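Local coordinates for uncharacterized protein (Parabacteroides merdae, PDB 4R7F) that is of unknown function but has three immunoglobulin-like beta-sandwich domains and probably belongs with the plug proteins of the type 9 secretion system, at residues A87-I90 / G91-T94; F110-S113 / G114-I118; D153-T156 / N157-Q161; M324-F328 / E329-Y333; Y379-P382 / M383-Y387. All blocks are in the same frame, centred on the assembly; numbering follows the deposited sequence.

Interaction 1: A87-I90 / G91-T94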
loop_
_atom_site.group_PDB
_atom_site.type_symbol
_atom_site.label_atom_id
_atom_site.label_comp_id
_atom_site.label_asym_id
_atom_site.label_seq_id
_atom_site.Cartn_x
_atom_site.Cartn_y
_atom_site.Cartn_z
ATOM N N ALA A 87 -14.298 -4.884 -30.006
ATOM C CA ALA A 87 -13.814 -6.132 -30.591
ATOM C C ALA A 87 -14.697 -7.335 -30.191
ATOM O O ALA A 87 -15.254 -7.388 -29.083
ATOM C CB ALA A 87 -12.380 -6.356 -30.157
ATOM N N ASN A 88 -14.830 -8.296 -31.102
ATOM C CA ASN A 88 -15.612 -9.501 -30.857
ATOM C C ASN A 88 -14.881 -10.467 -29.940
ATOM O O ASN A 88 -13.638 -10.490 -29.930
ATOM C CB ASN A 88 -15.880 -10.237 -32.166
ATOM C CG ASN A 88 -16.564 -9.368 -33.195
ATOM O OD1 ASN A 88 -16.051 -9.192 -34.298
ATOM N ND2 ASN A 88 -17.710 -8.801 -32.834
ATOM N N SER A 89 -15.648 -11.271 -29.191
ATOM C CA SER A 89 -15.077 -12.425 -28.478
ATOM C C SER A 89 -14.408 -13.414 -29.454
ATOM O O SER A 89 -14.863 -13.577 -30.591
ATOM C CB SER A 89 -16.143 -13.169 -27.676
ATOM O OG SER A 89 -17.109 -13.780 -28.515
ATOM N N ILE A 90 -13.365 -14.087 -28.972
ATOM C CA ILE A 90 -12.669 -15.138 -29.699
ATOM C C ILE A 90 -12.649 -16.453 -28.886
ATOM O O ILE A 90 -12.161 -16.496 -27.754
ATOM C CB ILE A 90 -11.193 -14.731 -29.952
ATOM C CG1 ILE A 90 -11.093 -13.341 -30.602
ATOM C CG2 ILE A 90 -10.499 -15.775 -30.824
ATOM C CD1 ILE A 90 -9.861 -12.543 -30.187
ATOM N N GLY A 91 -13.160 -17.530 -29.468
ATOM C CA GLY A 91 -13.017 -18.858 -28.883
ATOM C C GLY A 91 -13.803 -19.146 -27.611
ATOM O O GLY A 91 -13.349 -19.910 -26.776
ATOM N N THR A 92 -15.002 -18.583 -27.497
ATOM C CA THR A 92 -15.805 -18.694 -26.287
ATOM C C THR A 92 -17.175 -19.222 -26.612
ATOM O O THR A 92 -17.749 -18.857 -27.632
ATOM C CB THR A 92 -15.978 -17.312 -25.597
ATOM O OG1 THR A 92 -16.743 -16.404 -26.430
ATOM C CG2 THR A 92 -14.629 -16.714 -25.306
ATOM N N THR A 93 -17.728 -20.041 -25.719
ATOM C CA THR A 93 -19.099 -20.526 -25.874
ATOM C C THR A 93 -20.112 -19.381 -25.887
ATOM O O THR A 93 -21.007 -19.311 -26.723
ATOM C CB THR A 93 -19.443 -21.523 -24.769
ATOM O OG1 THR A 93 -19.120 -20.962 -23.485
ATOM C CG2 THR A 93 -18.626 -22.812 -24.994
ATOM N N THR A 94 -19.928 -18.455 -24.968
ATOM C CA THR A 94 -20.826 -17.339 -24.832
ATOM C C THR A 94 -20.225 -16.241 -25.710
ATOM O O THR A 94 -19.072 -15.797 -25.497
ATOM C CB THR A 94 -20.926 -16.904 -23.343
ATOM O OG1 THR A 94 -21.325 -18.011 -22.539
ATOM C CG2 THR A 94 -21.899 -15.779 -23.170
HETATM O O HOH W 1 -16.605 -16.177 -29.199
#
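S89 and T92 turn their hydroxyls toward each other across the bend at I90 and G91, and a water joins them. S89 OG lies 2.5 Å from this water, which donates a proton to T92 OG1 at 2.8 Å. Both side chains reach it in the same way: each hydroxyl sits between its own backbone N and carbonyl carbon (chi1 66° in S89, 65° in T92), and the two oxygens come within 3.4 Å, S89 OG to T92 OG1. T92 OG1 gives its own proton to T94 O at 2.6 Å, arriving from above the carbonyl plane, so one bond in and one bond out fix its rotation. The methyl T92 CG2 rests 3.5 Å from I90 O. G91, with positive phi, makes the bend. The turn leaves the edge strand 86-88 and leads into strand 96-103, to which S89 is still tied through Y96. I90 touches T286 of helix 284-287, while T93 and T94 bond to D289 and Y290.

Interaction 2: F110-S113 / G114-I118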
loop_
_atom_site.group_PDB
_atom_site.type_symbol
_atom_site.label_atom_id
_atom_site.label_comp_id
_atom_site.label_asym_id
_atom_site.label_seq_id
_atom_site.Cartn_x
_atom_site.Cartn_y
_atom_site.Cartn_z
ATOM N N PHE A 110 -13.212 17.709 -20.405
ATOM C CA PHE A 110 -13.980 18.301 -19.325
ATOM C C PHE A 110 -13.446 19.684 -19.005
ATOM O O PHE A 110 -12.248 19.915 -19.058
ATOM C CB PHE A 110 -13.895 17.427 -18.075
ATOM C CG PHE A 110 -14.284 15.998 -18.314
ATOM C CD1 PHE A 110 -15.580 15.670 -18.598
ATOM C CD2 PHE A 110 -13.339 14.990 -18.256
ATOM C CE1 PHE A 110 -15.939 14.362 -18.837
ATOM C CE2 PHE A 110 -13.695 13.682 -18.464
ATOM C CZ PHE A 110 -14.998 13.370 -18.768
ATOM N N LYS A 111 -14.346 20.588 -18.652
ATOM C CA LYS A 111 -13.978 21.938 -18.336
ATOM C C LYS A 111 -13.938 22.208 -16.850
ATOM O O LYS A 111 -13.371 23.204 -16.459
ATOM C CB LYS A 111 -14.973 22.903 -18.965
ATOM C CG LYS A 111 -14.866 22.991 -20.466
ATOM C CD LYS A 111 -15.952 23.887 -21.009
ATOM C CE LYS A 111 -15.743 24.076 -22.496
ATOM N NZ LYS A 111 -16.914 24.761 -23.081
ATOM N N VAL A 112 -14.577 21.373 -16.025
ATOM C CA VAL A 112 -14.655 21.645 -14.577
ATOM C C VAL A 112 -14.474 20.353 -13.805
ATOM O O VAL A 112 -14.621 19.258 -14.338
ATOM C CB VAL A 112 -15.998 22.287 -14.127
ATOM C CG1 VAL A 112 -16.167 23.713 -14.689
ATOM C CG2 VAL A 112 -17.171 21.398 -14.516
ATOM N N SER A 113 -14.175 20.492 -12.527
ATOM C CA SER A 113 -14.035 19.342 -11.691
ATOM C C SER A 113 -15.413 18.866 -11.256
ATOM O O SER A 113 -16.423 19.505 -11.536
ATOM C CB SER A 113 -13.177 19.709 -10.482
ATOM O OG SER A 113 -13.877 20.562 -9.616
ATOM N N GLY A 114 -15.443 17.769 -10.522
ATOM C CA GLY A 114 -16.686 17.304 -9.900
ATOM C C GLY A 114 -17.006 15.870 -10.254
ATOM O O GLY A 114 -16.144 15.113 -10.760
ATOM N N ASN A 115 -18.259 15.509 -9.997
ATOM C CA ASN A 115 -18.743 14.165 -10.231
ATOM C C ASN A 115 -19.356 14.048 -11.641
ATOM O O ASN A 115 -20.169 14.894 -12.031
ATOM C CB ASN A 115 -19.775 13.839 -9.174
ATOM C CG ASN A 115 -19.158 13.578 -7.812
ATOM O OD1 ASN A 115 -17.968 13.289 -7.703
ATOM N ND2 ASN A 115 -19.965 13.716 -6.757
ATOM N N TYR A 116 -18.968 13.026 -12.388
ATOM C CA TYR A 116 -19.521 12.790 -13.750
ATOM C C TYR A 116 -20.199 11.422 -13.867
ATOM O O TYR A 116 -19.692 10.420 -13.351
ATOM C CB TYR A 116 -18.444 12.891 -14.833
ATOM C CG TYR A 116 -17.950 14.298 -15.071
ATOM C CD1 TYR A 116 -16.889 14.827 -14.343
ATOM C CD2 TYR A 116 -18.551 15.104 -16.006
ATOM C CE1 TYR A 116 -16.465 16.131 -14.533
ATOM C CE2 TYR A 116 -18.126 16.400 -16.208
ATOM C CZ TYR A 116 -17.091 16.904 -15.472
ATOM O OH TYR A 116 -16.689 18.177 -15.714
ATOM N N ALA A 117 -21.357 11.403 -14.537
ATOM C CA ALA A 117 -22.066 10.192 -14.837
ATOM C C ALA A 117 -22.218 10.033 -16.341
ATOM O O ALA A 117 -22.753 10.905 -17.039
ATOM C CB ALA A 117 -23.406 10.192 -14.161
ATOM N N ILE A 118 -21.723 8.900 -16.835
ATOM C CA ILE A 118 -21.751 8.573 -18.250
ATOM C C ILE A 118 -22.907 7.631 -18.491
ATOM O O ILE A 118 -22.879 6.500 -18.016
ATOM C CB ILE A 118 -20.444 7.887 -18.700
ATOM C CG1 ILE A 118 -19.253 8.806 -18.479
ATOM C CG2 ILE A 118 -20.518 7.512 -20.158
ATOM C CD1 ILE A 118 -19.455 10.231 -18.954
#
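F110 and Y116 meet across a loop whose backbone leaves the short strand 109-110, swings round through K111, V112 and S113, and enters strand 114-122 at G114. Phi at G114 is 126°, so the strand starts with a backbone conformation in which a side chain would press on the carbonyl oxygen of S113. The Y116 side chain then points back over the loop it has just left. Its ring carries F110 CD1 over one face, toward the rim, with CD1 3.6 Å from Y116 CE2. The two side chains run past each other in opposite directions; their ring planes are 40° apart, an oblique pairing with centroids separated by 4.5 Å. At the far end, Y116 OH donates to V112 O at 2.7 Å, coming from above the carbonyl plane, while the oxygen itself lies at the edge of the tyrosine ring. The methyl V112 CG2 packs 3.5 Å from the same hydroxyl, its side chain crossing the tyrosine at about a right angle. H59 of strand 53-60 meets the Y116 ring edge-to-face, and S113 OG is hydrogen-bonded to E139 and to L390 N. The chemistry is thus split along one side chain: the ring supplies apolar packing, and its phenol end ties the loop to the following strand, with V112 O as main acceptor and Y74 O as a weak one.

Interaction 3: D153-T156 / N157-Q161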
loop_
_atom_site.group_PDB
_atom_site.type_symbol
_atom_site.label_atom_id
_atom_site.label_comp_id
_atom_site.label_asym_id
_atom_site.label_seq_id
_atom_site.Cartn_x
_atom_site.Cartn_y
_atom_site.Cartn_z
ATOM N N ASP A 153 -12.694 5.726 19.107
ATOM C CA ASP A 153 -13.280 6.403 20.239
ATOM C C ASP A 153 -14.285 5.575 21.000
ATOM O O ASP A 153 -14.583 5.929 22.130
ATOM C CB ASP A 153 -13.969 7.672 19.767
ATOM C CG ASP A 153 -13.003 8.662 19.161
ATOM O OD1 ASP A 153 -11.794 8.624 19.535
ATOM O OD2 ASP A 153 -13.486 9.472 18.329
ATOM N N ILE A 154 -14.807 4.495 20.405
ATOM C CA ILE A 154 -15.826 3.681 21.074
ATOM C C ILE A 154 -15.362 2.304 21.468
ATOM O O ILE A 154 -16.076 1.594 22.182
ATOM C CB ILE A 154 -17.114 3.525 20.225
ATOM C CG1 ILE A 154 -16.843 2.729 18.939
ATOM C CG2 ILE A 154 -17.682 4.907 19.918
ATOM C CD1 ILE A 154 -18.075 2.533 18.077
ATOM N N ASP A 155 -14.214 1.892 20.950
ATOM C CA ASP A 155 -13.612 0.633 21.341
ATOM C C ASP A 155 -12.109 0.608 20.999
ATOM O O ASP A 155 -11.562 1.581 20.446
ATOM C CB ASP A 155 -14.369 -0.550 20.735
ATOM C CG ASP A 155 -14.237 -0.650 19.188
ATOM O OD1 ASP A 155 -13.545 0.196 18.566
ATOM O OD2 ASP A 155 -14.831 -1.612 18.604
ATOM N N THR A 156 -11.454 -0.492 21.344
ATOM C CA THR A 156 -10.013 -0.620 21.198
ATOM C C THR A 156 -9.664 -1.960 20.562
ATOM O O THR A 156 -9.678 -2.982 21.210
ATOM C CB THR A 156 -9.299 -0.481 22.560
ATOM O OG1 THR A 156 -9.645 0.784 23.128
ATOM C CG2 THR A 156 -7.762 -0.574 22.405
ATOM N N ASN A 157 -9.346 -1.921 19.275
ATOM C CA ASN A 157 -8.956 -3.103 18.535
ATOM C C ASN A 157 -9.941 -4.256 18.788
ATOM O O ASN A 157 -9.565 -5.335 19.259
ATOM C CB ASN A 157 -7.514 -3.475 18.885
ATOM C CG ASN A 157 -6.529 -2.355 18.572
ATOM O OD1 ASN A 157 -6.720 -1.538 17.668
ATOM N ND2 ASN A 157 -5.508 -2.282 19.357
ATOM N N GLN A 158 -11.215 -3.976 18.524
ATOM C CA GLN A 158 -12.269 -4.988 18.618
ATOM C C GLN A 158 -12.880 -5.146 17.242
ATOM O O GLN A 158 -12.305 -5.858 16.380
ATOM C CB GLN A 158 -13.318 -4.640 19.675
ATOM C CG GLN A 158 -12.886 -5.000 21.092
ATOM C CD GLN A 158 -12.611 -6.471 21.268
ATOM O OE1 GLN A 158 -13.317 -7.319 20.721
ATOM N NE2 GLN A 158 -11.581 -6.787 22.036
ATOM N N SER A 159 -13.968 -4.454 16.959
ATOM C CA SER A 159 -14.669 -4.648 15.710
ATOM C C SER A 159 -14.788 -3.420 14.816
ATOM O O SER A 159 -15.531 -3.452 13.854
ATOM C CB SER A 159 -16.066 -5.159 16.043
ATOM O OG SER A 159 -16.607 -4.300 17.008
ATOM N N HIS A 160 -14.064 -2.342 15.087
ATOM C CA HIS A 160 -14.245 -1.147 14.264
ATOM C C HIS A 160 -12.939 -0.567 13.777
ATOM O O HIS A 160 -11.856 -0.926 14.256
ATOM C CB HIS A 160 -14.983 -0.068 15.046
ATOM C CG HIS A 160 -16.379 -0.434 15.406
ATOM N ND1 HIS A 160 -16.693 -1.154 16.535
ATOM C CD2 HIS A 160 -17.552 -0.161 14.790
ATOM C CE1 HIS A 160 -18.003 -1.312 16.596
ATOM N NE2 HIS A 160 -18.548 -0.700 15.557
ATOM N N GLN A 161 -13.081 0.318 12.798
ATOM C CA GLN A 161 -12.011 1.126 12.277
ATOM C C GLN A 161 -12.474 2.573 12.281
ATOM O O GLN A 161 -13.617 2.861 11.966
ATOM C CB GLN A 161 -11.625 0.669 10.864
ATOM C CG GLN A 161 -10.577 -0.417 10.927
ATOM C CD GLN A 161 -10.373 -1.192 9.651
ATOM O OE1 GLN A 161 -10.715 -0.768 8.530
ATOM N NE2 GLN A 161 -9.789 -2.343 9.816
HETATM O O HOH W 2 -11.964 -1.637 17.109
HETATM O O HOH W 3 -16.945 -2.947 20.025
#
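D155 and H160 close a surface loop that bends through N157, whose phi and psi are both positive, before the chain enters strand 160-168. A chi1 of 68° tucks the D155 carboxylate back over its own main chain and directs it into the bend. D155 OD2 accepts from H160 ND1 at 2.8 Å, in a nearly straight bond. The oxygen lies in the plane of the imidazole, whereas the ring nitrogen approaches from above the carboxylate plane; the two planes are 61° apart. A weak second bond comes from S159 N, 3.4 Å from D155 OD2, and a water adds a third proton to this oxygen at 2.9 Å. The other oxygen, D155 OD1, lies 2.8 Å from a second water, which can donate to it, and also bonds to T152. That water in turn accepts from Q158 N, 2.8 Å away, and from H160 N, at 3.0 Å, so it links carboxylate to backbone inside the bend. I154 lays CD1 almost centrally over one face of the H160 ring, 4.1 Å from the centroid, a CH-pi contact. Close to the carboxylate, the imidazole would probably be polarised. The motif is a His-carboxylate hydrogen bond supported by one weak backbone amide bond and by a water held by two other amides, here in the loop joining antiparallel neighbours 143-149 and 160-168.

Interaction 4: M324-F328 / E329-Y333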
loop_
_atom_site.group_PDB
_atom_site.type_symbol
_atom_site.label_atom_id
_atom_site.label_comp_id
_atom_site.label_asym_id
_atom_site.label_seq_id
_atom_site.Cartn_x
_atom_site.Cartn_y
_atom_site.Cartn_z
HETATM N N MSE A 324 -29.900 -12.151 -2.435
HETATM C CA MSE A 324 -29.884 -13.599 -2.465
HETATM C C MSE A 324 -31.149 -14.207 -1.896
HETATM O O MSE A 324 -31.635 -13.842 -0.808
HETATM C CB MSE A 324 -28.664 -13.972 -1.651
HETATM C CG MSE A 324 -27.422 -13.805 -2.581
HETATM SE SE MSE A 324 -26.070 -14.690 -1.595
HETATM C CE MSE A 324 -26.138 -16.372 -2.554
ATOM N N GLY A 325 -31.678 -15.167 -2.630
ATOM C CA GLY A 325 -32.826 -15.926 -2.175
ATOM C C GLY A 325 -32.367 -16.976 -1.209
ATOM O O GLY A 325 -31.202 -17.330 -1.195
ATOM N N TYR A 326 -33.295 -17.497 -0.423
ATOM C CA TYR A 326 -32.966 -18.546 0.556
ATOM C C TYR A 326 -33.664 -19.821 0.144
ATOM O O TYR A 326 -34.858 -19.853 -0.100
ATOM C CB TYR A 326 -33.356 -18.140 1.975
ATOM C CG TYR A 326 -32.783 -19.067 3.012
ATOM C CD1 TYR A 326 -31.465 -18.942 3.430
ATOM C CD2 TYR A 326 -33.545 -20.099 3.543
ATOM C CE1 TYR A 326 -30.922 -19.836 4.345
ATOM C CE2 TYR A 326 -33.012 -20.985 4.457
ATOM C CZ TYR A 326 -31.701 -20.863 4.846
ATOM O OH TYR A 326 -31.183 -21.749 5.752
ATOM N N ASN A 327 -32.871 -20.863 -0.006
ATOM C CA ASN A 327 -33.350 -22.167 -0.310
ATOM C C ASN A 327 -33.674 -22.924 0.991
ATOM O O ASN A 327 -32.779 -23.432 1.664
ATOM C CB ASN A 327 -32.286 -22.922 -1.114
ATOM C CG ASN A 327 -32.764 -24.293 -1.556
ATOM O OD1 ASN A 327 -33.642 -24.883 -0.940
ATOM N ND2 ASN A 327 -32.263 -24.746 -2.651
ATOM N N PHE A 328 -34.960 -23.033 1.331
ATOM C CA PHE A 328 -35.355 -23.751 2.541
ATOM C C PHE A 328 -35.313 -25.262 2.409
ATOM O O PHE A 328 -35.462 -25.938 3.385
ATOM C CB PHE A 328 -36.747 -23.328 2.985
ATOM C CG PHE A 328 -36.822 -21.913 3.448
ATOM C CD1 PHE A 328 -36.899 -20.876 2.525
ATOM C CD2 PHE A 328 -36.836 -21.613 4.807
ATOM C CE1 PHE A 328 -37.021 -19.574 2.959
ATOM C CE2 PHE A 328 -36.906 -20.296 5.246
ATOM C CZ PHE A 328 -36.990 -19.274 4.320
ATOM N N GLU A 329 -35.126 -25.810 1.217
ATOM C CA GLU A 329 -34.893 -27.225 1.129
ATOM C C GLU A 329 -33.475 -27.537 1.637
ATOM O O GLU A 329 -33.282 -28.453 2.433
ATOM C CB GLU A 329 -35.053 -27.734 -0.315
ATOM C CG GLU A 329 -36.458 -27.625 -0.886
ATOM C CD GLU A 329 -37.438 -28.618 -0.256
ATOM O OE1 GLU A 329 -37.228 -29.847 -0.375
ATOM O OE2 GLU A 329 -38.434 -28.163 0.362
ATOM N N THR A 330 -32.496 -26.795 1.137
ATOM C CA THR A 330 -31.098 -27.048 1.450
ATOM C C THR A 330 -30.604 -26.318 2.663
ATOM O O THR A 330 -29.503 -26.604 3.074
ATOM C CB THR A 330 -30.149 -26.650 0.320
ATOM O OG1 THR A 330 -30.388 -25.284 -0.029
ATOM C CG2 THR A 330 -30.365 -27.550 -0.878
ATOM N N LYS A 331 -31.411 -25.406 3.215
ATOM C CA LYS A 331 -31.004 -24.440 4.247
ATOM C C LYS A 331 -29.779 -23.586 3.881
ATOM O O LYS A 331 -28.807 -23.476 4.642
ATOM C CB LYS A 331 -30.800 -25.136 5.589
ATOM C CG LYS A 331 -31.991 -25.957 6.061
ATOM C CD LYS A 331 -33.248 -25.118 6.229
ATOM C CE LYS A 331 -34.474 -26.021 6.399
ATOM N NZ LYS A 331 -35.749 -25.246 6.318
ATOM N N GLN A 332 -29.853 -22.963 2.715
ATOM C CA GLN A 332 -28.743 -22.187 2.175
ATOM C C GLN A 332 -29.245 -20.998 1.417
ATOM O O GLN A 332 -30.295 -21.061 0.772
ATOM C CB GLN A 332 -27.958 -23.033 1.211
ATOM C CG GLN A 332 -27.402 -24.296 1.853
ATOM C CD GLN A 332 -26.745 -25.187 0.840
ATOM O OE1 GLN A 332 -27.166 -25.260 -0.324
ATOM N NE2 GLN A 332 -25.718 -25.875 1.271
ATOM N N TYR A 333 -28.498 -19.914 1.492
ATOM C CA TYR A 333 -28.644 -18.822 0.529
ATOM C C TYR A 333 -27.941 -19.284 -0.753
ATOM O O TYR A 333 -26.849 -19.831 -0.689
ATOM C CB TYR A 333 -28.006 -17.546 1.082
ATOM C CG TYR A 333 -28.757 -16.876 2.238
ATOM C CD1 TYR A 333 -29.780 -15.973 1.989
ATOM C CD2 TYR A 333 -28.416 -17.113 3.544
ATOM C CE1 TYR A 333 -30.476 -15.368 3.003
ATOM C CE2 TYR A 333 -29.074 -16.489 4.581
ATOM C CZ TYR A 333 -30.107 -15.608 4.317
ATOM O OH TYR A 333 -30.788 -14.962 5.353
#
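Y333 and Y326 pack ring against ring in a beta hairpin, strands 325-327 and 332-340, whose turn ends in a G1 beta bulge with K331 and Q332 both facing N327. The two tyrosines form the non-hydrogen-bonded pair and share one side of the sheet. Their rings make a T-shaped (edge-to-face) contact: Y326 CD1 sits over the centre of the Y333 ring, with planes 76° apart and centroids separated by 4.7 Å. The Y326 side chain, its CG anti to the backbone N (chi1 -169°), extends along the hairpin, so Q332 O lies over a ring face and the phenol end passes beside K331 on its way to C299 O. Y333 OH bonds instead to L302 N. N327 points to the other side. Its backbone forms the hydrogen-bonded pair with Q332: N327 N to Q332 O at 2.7 Å, and Q332 N to N327 O at 3.1 Å. F328 lays its ring face over the Y326 edge at CD2. The N327 side chain folds over the turn, where N327 OD1 accepts from T330 N at 3.0 Å, the donor standing well above the amide plane, and more weakly from E329 N at 2.8 Å.

Interaction 5: Y379-P382 / M383-Y387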
loop_
_atom_site.group_PDB
_atom_site.type_symbol
_atom_site.label_atom_id
_atom_site.label_comp_id
_atom_site.label_asym_id
_atom_site.label_seq_id
_atom_site.Cartn_x
_atom_site.Cartn_y
_atom_site.Cartn_z
ATOM N N TYR A 379 -15.470 18.251 -1.563
ATOM C CA TYR A 379 -16.150 19.082 -2.525
ATOM C C TYR A 379 -16.309 20.493 -1.963
ATOM O O TYR A 379 -16.444 20.680 -0.750
ATOM C CB TYR A 379 -17.541 18.521 -2.809
ATOM C CG TYR A 379 -17.524 17.174 -3.431
ATOM C CD1 TYR A 379 -17.466 17.024 -4.798
ATOM C CD2 TYR A 379 -17.516 16.044 -2.660
ATOM C CE1 TYR A 379 -17.457 15.767 -5.381
ATOM C CE2 TYR A 379 -17.467 14.794 -3.227
ATOM C CZ TYR A 379 -17.458 14.651 -4.581
ATOM O OH TYR A 379 -17.389 13.376 -5.133
ATOM N N TYR A 380 -16.300 21.491 -2.844
ATOM C CA TYR A 380 -16.215 22.880 -2.389
ATOM C C TYR A 380 -17.274 23.656 -3.087
ATOM O O TYR A 380 -17.335 23.627 -4.328
ATOM C CB TYR A 380 -14.861 23.489 -2.746
ATOM C CG TYR A 380 -14.726 25.005 -2.589
ATOM C CD1 TYR A 380 -14.920 25.612 -1.353
ATOM C CD2 TYR A 380 -14.267 25.809 -3.632
ATOM C CE1 TYR A 380 -14.722 26.983 -1.170
ATOM C CE2 TYR A 380 -14.075 27.196 -3.467
ATOM C CZ TYR A 380 -14.317 27.774 -2.229
ATOM O OH TYR A 380 -14.157 29.124 -1.998
ATOM N N ARG A 381 -18.102 24.348 -2.295
ATOM C CA ARG A 381 -19.124 25.230 -2.850
ATOM C C ARG A 381 -19.442 26.468 -2.039
ATOM O O ARG A 381 -20.310 26.456 -1.159
ATOM C CB ARG A 381 -20.386 24.472 -3.102
ATOM C CG ARG A 381 -21.316 25.280 -3.965
ATOM C CD ARG A 381 -22.302 24.387 -4.608
ATOM N NE ARG A 381 -23.372 25.167 -5.160
ATOM C CZ ARG A 381 -24.478 24.629 -5.652
ATOM N NH1 ARG A 381 -24.630 23.304 -5.688
ATOM N NH2 ARG A 381 -25.416 25.422 -6.126
ATOM N N PRO A 382 -18.756 27.562 -2.354
ATOM C CA PRO A 382 -19.000 28.827 -1.640
ATOM C C PRO A 382 -20.319 29.455 -2.093
ATOM O O PRO A 382 -20.832 29.060 -3.134
ATOM C CB PRO A 382 -17.815 29.694 -2.077
ATOM C CG PRO A 382 -17.525 29.238 -3.481
ATOM C CD PRO A 382 -17.879 27.743 -3.525
HETATM N N MSE A 383 -20.861 30.392 -1.312
HETATM C CA MSE A 383 -22.151 31.011 -1.661
HETATM C C MSE A 383 -22.067 31.582 -3.062
HETATM O O MSE A 383 -21.047 32.102 -3.506
HETATM C CB MSE A 383 -22.652 32.010 -0.601
HETATM C CG MSE A 383 -23.714 31.384 0.326
HETATM SE SE MSE A 383 -25.392 30.951 -0.638
HETATM C CE MSE A 383 -25.778 32.694 -1.484
ATOM N N GLY A 384 -23.157 31.419 -3.800
ATOM C CA GLY A 384 -23.212 31.902 -5.175
ATOM C C GLY A 384 -22.583 31.019 -6.248
ATOM O O GLY A 384 -22.822 31.259 -7.427
ATOM N N ALA A 385 -21.785 30.005 -5.886
ATOM C CA ALA A 385 -21.196 29.109 -6.911
ATOM C C ALA A 385 -22.293 28.215 -7.440
ATOM O O ALA A 385 -23.248 27.922 -6.717
ATOM C CB ALA A 385 -20.057 28.270 -6.339
ATOM N N ARG A 386 -22.186 27.789 -8.690
ATOM C CA ARG A 386 -23.308 27.101 -9.327
ATOM C C ARG A 386 -23.227 25.575 -9.208
ATOM O O ARG A 386 -24.161 24.865 -9.610
ATOM C CB ARG A 386 -23.401 27.522 -10.796
ATOM C CG ARG A 386 -23.629 29.012 -10.998
ATOM C CD ARG A 386 -23.507 29.449 -12.461
ATOM N NE ARG A 386 -24.030 28.499 -13.465
ATOM C CZ ARG A 386 -25.318 28.213 -13.645
ATOM N NH1 ARG A 386 -26.236 28.746 -12.855
ATOM N NH2 ARG A 386 -25.706 27.373 -14.604
ATOM N N TYR A 387 -22.110 25.070 -8.677
ATOM C CA TYR A 387 -21.820 23.626 -8.681
ATOM C C TYR A 387 -20.733 23.267 -7.671
ATOM O O TYR A 387 -19.998 24.134 -7.187
ATOM C CB TYR A 387 -21.428 23.130 -10.076
ATOM C CG TYR A 387 -20.035 23.507 -10.497
ATOM C CD1 TYR A 387 -19.729 24.822 -10.874
ATOM C CD2 TYR A 387 -19.003 22.573 -10.475
ATOM C CE1 TYR A 387 -18.427 25.194 -11.221
ATOM C CE2 TYR A 387 -17.698 22.929 -10.838
ATOM C CZ TYR A 387 -17.417 24.235 -11.218
ATOM O OH TYR A 387 -16.140 24.589 -11.595
HETATM O O HOH W 4 -17.719 25.567 -6.272
#
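P382 and A385 bracket a type II beta turn in the loop that leads from strand 373-380 back to strand 389-397, neighbours in an antiparallel sheet. Among the backbone bonds, A385 N donates to P382 O at 3.1 Å, closing the turn, and G384 takes the positive phi of its third position. A water bridges the loop further down, donating to Y380 O and to Y387 O, each at 2.8 Å. The apolar contacts are small: A385 CB sits 3.6 Å from P382 CD, and that same CD lies over the centre of one face of the Y380 ring. The charged group that crosses the contact is R381. Its chi1 near trans (-167°) swings the chain away from its own amide, and, extended as far as NE, it reaches across the turn to the returning backbone of A385 to Y387, where Y387 N and the carbonyl carbon of R386 lie over one face of the guanidinium. R386 itself points away, to a salt bridge with E73. A385 O, at the edge of the guanidinium, takes two bonds from it: R381 NE at 3.2 Å, from above the carbonyl plane, and R381 NH2, weaker, at 3.4 Å.

The five contacts are local turns that follow one another along the chain in numbered order. Interactions 1 and 2 lie in the part of the chain related to the first domain of the plug proteins, on separate beta-sheets, their centres about 34 Å apart. Interaction 3 precedes strand 160-168, interaction 4 is a hairpin at the edge of a mixed five-strand sheet, and interaction 5 joins strands 373-380 and 389-397. Only interactions 2 and 5 touch, with centres about 15 Å apart: N115 OD1 and Y379 OH probably share a hydrogen bond, and V112 packs on Y387. Residues far apart in sequence thus meet where two sheets come together. Interactions 1 and 3, whose centres are about 49 Å apart, lie on opposite sides of the chain's centre.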